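Local coordinates for PppA (Pseudomonas aeruginosa, PDB 6JKV), which probably removes phosphate from serine and threonine residues of proteins as a manganese-binding PP2C-type phosphatase, and serves as a key regulator of type VI secretion, at residues Tyr160-Glu163 / Leu164-Asn167. Numbering follows the deposited sequence.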
loop_
_atom_site.group_PDB
_atom_site.type_symbol
_atom_site.label_atom_id
_atom_site.label_comp_id
_atom_site.label_asym_id
_atom_site.label_seq_id
_atom_site.Cartn_x
_atom_site.Cartn_y
_atom_site.Cartn_z
ATOM N N TYR A 160 9.442 -2.332 13.841
ATOM C CA TYR A 160 10.129 -2.358 15.148
ATOM C C TYR A 160 9.905 -1.027 15.864
ATOM O O TYR A 160 9.591 -1.038 17.071
ATOM C CB TYR A 160 11.621 -2.613 14.956
ATOM C CG TYR A 160 12.317 -2.973 16.236
ATOM C CD1 TYR A 160 12.229 -4.257 16.749
ATOM C CD2 TYR A 160 13.036 -2.029 16.950
ATOM C CE1 TYR A 160 12.860 -4.604 17.931
ATOM C CE2 TYR A 160 13.684 -2.362 18.126
ATOM C CZ TYR A 160 13.582 -3.651 18.624
ATOM O OH TYR A 160 14.213 -4.004 19.780
ATOM N N VAL A 161 10.072 0.077 15.128
ATOM C CA VAL A 161 9.876 1.458 15.644
ATOM C C VAL A 161 8.455 1.564 16.200
ATOM O O VAL A 161 8.317 1.999 17.342
ATOM C CB VAL A 161 10.155 2.524 14.564
ATOM C CG1 VAL A 161 9.825 3.927 15.056
ATOM C CG2 VAL A 161 11.597 2.459 14.101
ATOM N N GLN A 162 7.443 1.156 15.430
ATOM C CA GLN A 162 6.020 1.327 15.824
ATOM C C GLN A 162 5.758 0.575 17.133
ATOM O O GLN A 162 5.005 1.102 17.968
ATOM C CB GLN A 162 5.067 0.839 14.735
ATOM C CG GLN A 162 3.604 1.111 15.059
ATOM C CD GLN A 162 3.292 2.586 15.032
ATOM O OE1 GLN A 162 3.354 3.224 13.985
ATOM N NE2 GLN A 162 2.927 3.138 16.177
ATOM N N GLU A 163 6.360 -0.602 17.312
ATOM C CA GLU A 163 6.201 -1.399 18.558
ATOM C C GLU A 163 6.829 -0.641 19.727
ATOM O O GLU A 163 6.221 -0.639 20.811
ATOM C CB GLU A 163 6.810 -2.790 18.419
ATOM C CG GLU A 163 6.198 -3.601 17.290
ATOM C CD GLU A 163 6.777 -4.998 17.142
ATOM O OE1 GLU A 163 5.987 -5.952 17.054
ATOM O OE2 GLU A 163 8.020 -5.133 17.098
ATOM N N LEU A 164 7.986 -0.011 19.514
ATOM C CA LEU A 164 8.633 0.814 20.565
ATOM C C LEU A 164 7.736 2.021 20.875
ATOM O O LEU A 164 7.592 2.358 22.063
ATOM C CB LEU A 164 10.031 1.256 20.120
ATOM C CG LEU A 164 11.086 0.161 20.005
ATOM C CD1 LEU A 164 12.324 0.705 19.310
ATOM C CD2 LEU A 164 11.452 -0.412 21.362
ATOM N N LEU A 165 7.133 2.643 19.858
ATOM C CA LEU A 165 6.291 3.850 20.058
ATOM C C LEU A 165 4.989 3.440 20.746
ATOM O O LEU A 165 4.484 4.223 21.568
ATOM C CB LEU A 165 5.994 4.538 18.724
ATOM C CG LEU A 165 5.060 5.745 18.830
ATOM C CD1 LEU A 165 5.685 6.836 19.683
ATOM C CD2 LEU A 165 4.694 6.282 17.453
ATOM N N ASP A 166 4.462 2.259 20.409
ATOM C CA ASP A 166 3.217 1.725 21.023
ATOM C C ASP A 166 3.465 1.352 22.491
ATOM O O ASP A 166 2.482 0.996 23.163
ATOM C CB ASP A 166 2.663 0.534 20.231
ATOM C CG ASP A 166 2.054 0.919 18.892
ATOM O OD1 ASP A 166 1.816 2.117 18.678
ATOM O OD2 ASP A 166 1.841 0.023 18.057
ATOM N N ASN A 167 4.716 1.418 22.971
ATOM C CA ASN A 167 5.092 1.073 24.370
ATOM C C ASN A 167 5.755 2.281 25.036
ATOM O O ASN A 167 6.587 2.048 25.934
ATOM C CB ASN A 167 6.018 -0.145 24.423
ATOM C CG ASN A 167 5.332 -1.435 24.034
ATOM O OD1 ASN A 167 4.147 -1.438 23.709
ATOM N ND2 ASN A 167 6.066 -2.537 24.082
#
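L164 lies against Y160 one turn further along the short alpha-helix 160-165, a surface helix of the PP2C fold that sits near the end of the molecule holding the manganese ions; the side chain of V161 is about 13 Å from a bound manganese ion. The backbone is tied in the usual i to i+4 pattern, beginning with L164 N to Y160 O (3.1 Å). Y160 has its CG anti to the backbone N (chi1 -166°), which swings the ring along the helix, and L164 CD1 meets it obliquely, 3.6 Å from Y160 CE2. A branched leucine suits this place because one methyl can rest against the CD2-CE2 side of the ring while CG packs against Y160 O. L165 continues the ladder, its N donating to V161 O at 2.9 Å. Its methyl CD2 reaches the Q162 amide, 3.8 Å from NE2, an apolar neighbour for the flank of that group.

D166 follows one turn after Q162: its N bonds to Q162 O at 2.8 Å, and its carboxylate folds back beside the same residue. Glutamine is long enough to answer it. The Q162 chain bends at chi2, which turns the amide toward D166, and the amide and carboxylate planes stand 34° apart. Q162 NE2 donates a hydrogen bond to D166 OD1 (2.9 Å) from above the carboxylate, 45° out of its plane. R156, which precedes the helix, shares that oxygen through a salt bridge, so an aspartate suits this place, and the arginine would probably favour the charged form of the acid. At N167 the backbone N bonds to L164 O (3.2 Å), three residues back.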